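Local coordinates for protein sortase B (Streptococcus pyogenes, PDB 3PSQ) that takes part in pilus assembly as a class B sortase, probably processing its substrates through an acyl-thioester intermediate, at residues 45-50 against 101-106; 90-95 against 185-190; 135-140 against 168-173. All blocks are in the same frame, centred on the assembly; numbering follows the deposited sequence. Where two conformers were deposited one is given.

Interaction 1. Residues 45-50 against 101-106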
# COMPACT_ATOMS: atom_id res chain seq x y z
N THR A 45 -5.07 -9.21 9.67
CA THR A 45 -6.16 -8.34 9.26
C THR A 45 -6.98 -9.15 8.30
O THR A 45 -6.56 -10.25 7.89
CB THR A 45 -5.67 -7.11 8.46
OG1 THR A 45 -5.21 -7.53 7.16
CG2 THR A 45 -4.58 -6.32 9.21
N HIS A 46 -8.11 -8.58 7.89
CA HIS A 46 -8.84 -9.17 6.81
C HIS A 46 -8.45 -8.55 5.46
O HIS A 46 -9.16 -8.74 4.48
CB HIS A 46 -10.38 -9.17 7.05
CG HIS A 46 -10.99 -7.82 7.24
ND1 HIS A 46 -11.04 -6.86 6.24
CD2 HIS A 46 -11.65 -7.28 8.30
CE1 HIS A 46 -11.64 -5.78 6.69
NE2 HIS A 46 -12.05 -6.02 7.93
N ILE A 47 -7.32 -7.86 5.39
CA ILE A 47 -6.83 -7.39 4.10
C ILE A 47 -6.34 -8.56 3.26
O ILE A 47 -5.35 -9.19 3.57
CB ILE A 47 -5.73 -6.32 4.24
CG1 ILE A 47 -6.27 -5.14 5.02
CG2 ILE A 47 -5.14 -5.98 2.87
CD1 ILE A 47 -5.24 -4.24 5.62
N ASP A 48 -7.08 -8.85 2.20
CA ASP A 48 -6.86 -10.04 1.41
C ASP A 48 -7.61 -9.73 0.12
O ASP A 48 -8.74 -10.15 -0.07
CB ASP A 48 -7.48 -11.24 2.15
CG ASP A 48 -7.20 -12.58 1.47
OD1 ASP A 48 -6.29 -12.68 0.61
OD2 ASP A 48 -7.94 -13.52 1.84
N TYR A 49 -6.99 -8.97 -0.76
CA TYR A 49 -7.75 -8.36 -1.85
C TYR A 49 -7.03 -8.34 -3.15
O TYR A 49 -5.80 -8.17 -3.17
CB TYR A 49 -8.10 -6.90 -1.53
CG TYR A 49 -8.68 -6.61 -0.18
CD1 TYR A 49 -9.75 -7.37 0.36
CD2 TYR A 49 -8.19 -5.54 0.54
CE1 TYR A 49 -10.28 -7.00 1.64
CE2 TYR A 49 -8.68 -5.20 1.76
CZ TYR A 49 -9.71 -5.90 2.32
OH TYR A 49 -10.09 -5.44 3.59
N PRO A 50 -7.79 -8.40 -4.25
CA PRO A 50 -7.23 -8.09 -5.55
C PRO A 50 -6.91 -6.59 -5.63
O PRO A 50 -7.56 -5.78 -4.95
CB PRO A 50 -8.36 -8.46 -6.52
CG PRO A 50 -9.68 -8.21 -5.67
CD PRO A 50 -9.27 -8.61 -4.29
N VAL A 101 -13.78 1.16 3.93
CA VAL A 101 -14.33 -0.18 3.69
C VAL A 101 -13.27 -1.32 3.75
O VAL A 101 -13.53 -2.38 4.35
CB VAL A 101 -15.14 -0.24 2.38
CG1 VAL A 101 -15.66 -1.66 2.12
CG2 VAL A 101 -16.33 0.80 2.44
N MET A 102 -12.08 -1.09 3.17
CA MET A 102 -11.12 -2.17 2.99
C MET A 102 -9.86 -2.10 3.86
O MET A 102 -9.32 -3.14 4.24
CB MET A 102 -10.76 -2.32 1.51
CG MET A 102 -11.98 -2.54 0.63
SD MET A 102 -11.66 -2.31 -1.14
CE MET A 102 -10.65 -3.76 -1.47
N PHE A 103 -9.43 -0.88 4.18
CA PHE A 103 -8.22 -0.63 4.96
C PHE A 103 -8.56 -0.09 6.34
O PHE A 103 -7.78 0.66 6.90
CB PHE A 103 -7.33 0.42 4.24
CG PHE A 103 -6.38 -0.15 3.14
CD1 PHE A 103 -6.23 -1.50 2.94
CD2 PHE A 103 -5.59 0.72 2.36
CE1 PHE A 103 -5.31 -2.01 1.94
CE2 PHE A 103 -4.72 0.24 1.36
CZ PHE A 103 -4.57 -1.13 1.16
N GLY A 104 -9.74 -0.42 6.88
CA GLY A 104 -10.11 0.08 8.20
C GLY A 104 -9.19 -0.44 9.31
O GLY A 104 -9.14 0.15 10.38
N GLU A 105 -8.51 -1.57 9.09
CA GLU A 105 -7.61 -2.10 10.13
C GLU A 105 -6.20 -1.51 10.17
O GLU A 105 -5.46 -1.75 11.14
CB GLU A 105 -7.49 -3.61 9.99
CG GLU A 105 -8.80 -4.36 10.25
CD GLU A 105 -8.80 -5.72 9.61
OE1 GLU A 105 -8.80 -5.81 8.38
OE2 GLU A 105 -8.80 -6.73 10.32
N LEU A 106 -5.81 -0.74 9.15
CA LEU A 106 -4.42 -0.22 9.11
C LEU A 106 -4.01 0.48 10.42
O LEU A 106 -2.87 0.32 10.86
CB LEU A 106 -4.15 0.67 7.88
CG LEU A 106 -4.03 -0.01 6.51
CD1 LEU A 106 -3.57 0.98 5.43
CD2 LEU A 106 -3.11 -1.24 6.56
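With CG of H46 lodged between its backbone N and carbonyl carbon (chi1 60°), the imidazole folds back over the carboxylate of E105, whose chain runs extended beyond CG (chi2 158°) to reach it. E105 OE1 lies 3.0 Å above the ring plane, over the ring centre, so the acid covers one face of the histidine; the two planes are 30° apart. The same oxygen uses its syn lone pair to accept the N-H of H46 (N to OE1 2.9 Å), while OE2 adds a weak bond. A glutamate suits this place because one carboxylate serves both ring and amide, and its negative charge may favour a protonated imidazole. T45 shapes the preceding corner: its OG1 accepts from I47 N in an ST turn and is also hydrogen-bonded to V42 O. This turn leads into strand 48-53 of the sortase fold, beside the end of helix 96-102. There the hydroxyl of Y49 donates to M102 O (2.5 Å), in the carbonyl plane and on a lone pair, and accepts from H46 ND1 (3.2 Å) nearly in the imidazole plane, a double role that a phenol can fill. Beyond the ring pair, I47 CD1 meets L106 CD2 (3.8 Å) and F103 CD1 (4.0 Å) nearly at right angles; buried, this isoleucine fits an apolar setting that includes L40 of the adjoining strand.

Interaction 2. Residues 90-95 against 185-190. With ZN (zinc ion), chain R; ZN (zinc ion), chain L; ACY (acetic acid), chain H; EDO (1,2-ethanediol), chain E.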
# COMPACT_ATOMS: atom_id res chain seq x y z
N SER A 90 6.66 1.40 -4.14
CA SER A 90 5.36 1.12 -4.69
C SER A 90 4.30 1.54 -3.66
O SER A 90 4.34 1.10 -2.51
CB SER A 90 5.25 -0.36 -5.05
OG SER A 90 6.23 -0.69 -6.03
N LEU A 91 3.40 2.42 -4.10
CA LEU A 91 2.35 2.97 -3.25
C LEU A 91 0.99 2.35 -3.61
O LEU A 91 0.48 2.45 -4.77
CB LEU A 91 2.29 4.49 -3.37
CG LEU A 91 1.23 5.19 -2.50
CD1 LEU A 91 1.38 4.97 -0.96
CD2 LEU A 91 1.20 6.65 -2.87
N ILE A 92 0.45 1.64 -2.64
CA ILE A 92 -0.89 1.10 -2.73
C ILE A 92 -1.81 1.96 -1.83
O ILE A 92 -1.56 2.13 -0.63
CB ILE A 92 -0.95 -0.39 -2.32
CG1 ILE A 92 -0.07 -1.21 -3.28
CG2 ILE A 92 -2.42 -0.88 -2.32
CD1 ILE A 92 -0.02 -2.72 -3.01
N TYR A 93 -2.83 2.53 -2.44
CA TYR A 93 -3.61 3.57 -1.82
C TYR A 93 -5.11 3.23 -1.91
O TYR A 93 -5.54 2.42 -2.76
CB TYR A 93 -3.31 4.92 -2.56
CG TYR A 93 -3.83 6.12 -1.84
CD1 TYR A 93 -3.14 6.67 -0.77
CD2 TYR A 93 -5.06 6.69 -2.21
CE1 TYR A 93 -3.63 7.76 -0.06
CE2 TYR A 93 -5.56 7.79 -1.51
CZ TYR A 93 -4.85 8.32 -0.44
OH TYR A 93 -5.34 9.42 0.25
N ALA A 94 -5.88 3.79 -0.98
CA ALA A 94 -7.36 3.78 -1.07
C ALA A 94 -7.87 5.16 -0.76
O ALA A 94 -7.39 5.80 0.16
CB ALA A 94 -8.01 2.72 -0.12
N HIS A 95 -8.81 5.65 -1.58
CA HIS A 95 -9.50 6.89 -1.27
C HIS A 95 -10.43 6.71 -0.06
O HIS A 95 -10.55 5.61 0.50
CB HIS A 95 -10.28 7.39 -2.50
CG HIS A 95 -9.40 8.00 -3.55
ND1 HIS A 95 -8.97 9.31 -3.48
CD2 HIS A 95 -8.85 7.47 -4.67
CE1 HIS A 95 -8.20 9.57 -4.52
NE2 HIS A 95 -8.09 8.47 -5.24
N VAL A 185 7.37 -0.91 -0.16
CA VAL A 185 5.95 -0.96 -0.50
C VAL A 185 5.18 -0.35 0.65
O VAL A 185 5.39 -0.69 1.83
CB VAL A 185 5.39 -2.38 -0.79
CG1 VAL A 185 3.94 -2.27 -1.21
CG2 VAL A 185 6.12 -3.04 -1.90
N ALA A 186 4.32 0.60 0.28
CA ALA A 186 3.55 1.36 1.23
C ALA A 186 2.07 1.10 0.96
O ALA A 186 1.64 0.97 -0.20
CB ALA A 186 3.88 2.84 1.09
N LEU A 187 1.31 0.96 2.03
CA LEU A 187 -0.14 0.86 1.97
C LEU A 187 -0.68 2.06 2.77
O LEU A 187 -0.24 2.31 3.89
CB LEU A 187 -0.66 -0.42 2.63
CG LEU A 187 0.12 -1.72 2.50
CD1 LEU A 187 -0.44 -2.74 3.55
CD2 LEU A 187 -0.00 -2.25 1.07
N SER A 188 -1.65 2.75 2.20
CA SER A 188 -2.08 4.02 2.75
C SER A 188 -3.57 4.35 2.49
O SER A 188 -4.16 3.98 1.45
CB SER A 188 -1.21 5.13 2.14
OG SER A 188 -1.41 6.37 2.80
N THR A 189 -4.15 5.10 3.42
CA THR A 189 -5.42 5.72 3.20
C THR A 189 -5.56 6.92 4.16
O THR A 189 -4.58 7.35 4.75
CB THR A 189 -6.60 4.70 3.30
OG1 THR A 189 -7.81 5.35 2.88
CG2 THR A 189 -6.74 4.12 4.69
N CYS A 190 -6.78 7.46 4.26
CA CYS A 190 -7.04 8.54 5.20
C CYS A 190 -7.10 8.07 6.66
O CYS A 190 -7.24 6.90 6.96
CB CYS A 190 -8.34 9.24 4.84
SG CYS A 190 -9.78 8.14 4.89
ZN ZN R . -9.65 10.84 -2.50
ZN ZN L . -11.46 9.66 4.95
C ACY H . -8.49 10.31 -0.08
O ACY H . -7.40 10.43 -0.73
OXT ACY H . -9.61 10.44 -0.62
CH3 ACY H . -8.45 9.91 1.38
C1 EDO E . -9.38 3.81 7.21
O1 EDO E . -10.45 4.48 7.88
C2 EDO E . -8.16 3.70 8.14
O2 EDO E . -7.93 4.89 8.93
O HOH W 1 -10.97 11.67 4.00
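I92 and L187 lie side by side and point the same way, I92 CB 4.0 Å from L187 CD2, on one face of two neighbouring parallel strands of the sortase beta-barrel. S90 and V185 share that face, where I123 and F121 of strand 120-125 cover the branched aliphatic side chains, which fit a buried sheet. On the other face L91 CD1 packs against the methyl of A186 at 3.9 Å, and S188 CB lies 3.8 Å from Y93 CD1, the small serine letting the ring lie close against the strand; S188 OG, buried, is hydrogen-bonded to I199 O. Backbone bonds alternate between the strands, from A186 N to S90 O through to A94 N and S188 O.

The pairing brings H95, just past the end of its strand, and C190, at the end of the other, to the predicted active site, as proton donor/acceptor and acyl-thioester nucleophile. Y93 CE2 sits 4.2 Å above the plane of the H95 imidazole, over its centre, while the tyrosine hydroxyl makes a very short hydrogen bond to the acetate. That acetate, probably from the crystallisation liquor, has its OXT at the edge of the H95 ring, in plane, where OXT and H95 ND1 bind the same zinc, each at 1.9 Å. H95 NE2 is hydrogen-bonded to N57 O. C190 SG, placed between its backbone N and carbonyl carbon (chi1 60°), binds a second zinc at 2.3 Å together with H96, D192 and a water. Just before it, T189 OG1 donates to A94 O at 2.8 Å, approaching 51° out of the carbonyl plane.

Interaction 3. Residues 135-140 against 168-173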
# COMPACT_ATOMS: atom_id res chain seq x y z
N ILE A 135 7.53 -5.34 7.25
CA ILE A 135 7.03 -4.05 7.73
C ILE A 135 8.01 -3.39 8.69
O ILE A 135 8.50 -4.04 9.62
CB ILE A 135 5.64 -4.21 8.45
CG1 ILE A 135 4.63 -4.90 7.51
CG2 ILE A 135 5.14 -2.87 9.02
CD1 ILE A 135 3.32 -5.32 8.17
N PHE A 136 8.31 -2.10 8.51
CA PHE A 136 9.20 -1.45 9.47
C PHE A 136 8.66 -0.15 10.05
O PHE A 136 9.25 0.36 10.98
CB PHE A 136 10.61 -1.23 8.91
CG PHE A 136 10.67 -0.28 7.75
CD1 PHE A 136 10.83 1.08 7.96
CD2 PHE A 136 10.58 -0.75 6.45
CE1 PHE A 136 10.87 1.97 6.88
CE2 PHE A 136 10.64 0.12 5.36
CZ PHE A 136 10.79 1.47 5.57
N ALA A 137 7.56 0.40 9.53
CA ALA A 137 7.03 1.65 10.08
C ALA A 137 5.53 1.80 9.91
O ALA A 137 4.95 1.37 8.91
CB ALA A 137 7.74 2.86 9.46
N CYS A 138 4.90 2.42 10.91
CA CYS A 138 3.55 2.95 10.80
C CYS A 138 3.64 4.45 10.93
O CYS A 138 4.11 4.97 11.95
CB CYS A 138 2.70 2.41 11.94
SG CYS A 138 0.97 2.86 11.82
N ILE A 139 3.16 5.17 9.92
CA ILE A 139 3.36 6.63 9.81
C ILE A 139 2.06 7.43 9.96
O ILE A 139 1.01 7.04 9.43
CB ILE A 139 4.00 6.93 8.43
CG1 ILE A 139 5.38 6.27 8.31
CG2 ILE A 139 4.01 8.43 8.10
CD1 ILE A 139 5.77 5.91 6.89
N GLN A 140 2.12 8.54 10.69
CA GLN A 140 1.01 9.48 10.68
C GLN A 140 1.47 10.75 9.99
O GLN A 140 2.43 11.41 10.40
CB GLN A 140 0.44 9.80 12.06
CG GLN A 140 -0.60 10.95 12.02
CD GLN A 140 -2.04 10.48 11.76
OE1 GLN A 140 -2.52 10.44 10.62
NE2 GLN A 140 -2.74 10.13 12.84
N GLN A 168 10.62 10.43 11.43
CA GLN A 168 10.11 11.54 12.23
C GLN A 168 8.58 11.62 12.21
O GLN A 168 7.97 12.39 12.96
CB GLN A 168 10.76 12.85 11.77
CG GLN A 168 10.09 13.55 10.61
CD GLN A 168 9.59 14.91 11.00
OE1 GLN A 168 8.69 15.48 10.37
NE2 GLN A 168 10.18 15.45 12.06
N LYS A 169 7.95 10.84 11.34
CA LYS A 169 6.50 10.82 11.25
C LYS A 169 5.92 9.49 11.70
O LYS A 169 4.72 9.27 11.58
CB LYS A 169 6.05 11.18 9.84
CG LYS A 169 6.22 12.65 9.61
CD LYS A 169 6.01 13.08 8.21
CE LYS A 169 6.26 14.58 8.14
NZ LYS A 169 5.38 15.21 7.12
N SER A 170 6.78 8.61 12.22
CA SER A 170 6.36 7.28 12.60
C SER A 170 5.84 7.21 14.02
O SER A 170 6.38 7.84 14.93
CB SER A 170 7.51 6.28 12.42
OG SER A 170 7.81 6.08 11.04
N VAL A 171 4.76 6.45 14.19
CA VAL A 171 4.20 6.14 15.50
C VAL A 171 4.81 4.82 16.00
O VAL A 171 4.97 4.63 17.19
CB VAL A 171 2.64 6.02 15.42
CG1 VAL A 171 2.06 5.54 16.75
CG2 VAL A 171 2.02 7.34 15.02
N GLN A 172 5.08 3.90 15.07
CA GLN A 172 5.91 2.73 15.35
C GLN A 172 7.02 2.58 14.29
O GLN A 172 6.82 2.90 13.12
CB GLN A 172 5.06 1.46 15.43
CG GLN A 172 3.88 1.53 16.36
CD GLN A 172 4.27 1.64 17.82
OE1 GLN A 172 5.43 1.44 18.18
NE2 GLN A 172 3.30 1.97 18.67
N TYR A 173 8.19 2.09 14.70
CA TYR A 173 9.34 1.94 13.80
C TYR A 173 10.27 0.81 14.27
O TYR A 173 10.36 0.53 15.47
CB TYR A 173 10.12 3.24 13.77
CG TYR A 173 11.18 3.34 12.69
CD1 TYR A 173 10.86 3.73 11.40
CD2 TYR A 173 12.52 3.08 12.98
CE1 TYR A 173 11.83 3.83 10.41
CE2 TYR A 173 13.52 3.20 11.99
CZ TYR A 173 13.15 3.57 10.71
OH TYR A 173 14.08 3.69 9.72
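The F136 ring meets Y173 at its edge: Y173 CE1 lies near the phenyl plane, 3.8 Å from F136 CD1, and the two ring planes stand at 88° to each other. The side chains run alongside, pointing the same way. F136 reaches this position because its CG sits between backbone N and carbonyl carbon (chi1 65°), while CG of Y173 is anti to its own backbone N (chi1 -169°), bringing CD1 to 3.8 Å from A137 CB. The methyl of A137 is small enough to lie beside the tyrosine ring and also beside S170 OG.

Around these groups the two strands pair antiparallel, with a classic beta bulge on the 168-173 side. V171 and Q172 both face C138, whose O accepts V171 N-H (N to O 2.8 Å) and, weakly, that of Q172. C138 N donates in turn to Q172 O at 3.0 Å. The inserted residue shifts the register by one, after which I139 pairs with S170 and Q140 N reaches K169 O at 2.8 Å. V171 takes the extra position at the exposed side, where its CG2 comes near Q140 CB. I139 packs its CG2 against K169 CB at 3.8 Å, an aliphatic stem meeting an aliphatic branch, and the lysine tip leads away toward a long, weak ion pair with D145.

Strand 170-173 pairs with strand 130-142, which also pairs with strand 197-205 through I202; F136 and A137 both face that residue in a second bulge. I166 of helix 159-167 touches A137, I139 and Y173, and its carbonyl O is hydrogen-bonded to S170 OG. L163 of that helix touches F136. On the opposite face C138 meets F109, and Q172 packs on helix 112-117.

How the interactions relate
Interaction 2 is the buried heart of the set, two adjacent parallel strands of the barrel whose ends carry the predicted catalytic pair and bound zinc. Interactions 1 and 3 are partly buried and lie nearer the surface. Interaction 1 touches interaction 2 directly: F103 packs on A94, S188 and T189, and L106 on L187, so the loop after helix 96-102 packs mainly against strand 185-190. Interaction 3 stays apart from both, though its strands belong to the same sheet and its segments are nested inside the loop that interaction 2 closes. Chemistry follows place: interaction 1 mixes side-chain polar bonds with apolar packing, interaction 2 combines regular backbone pairing with metal ligation, and interaction 3 rests on bulged antiparallel pairing.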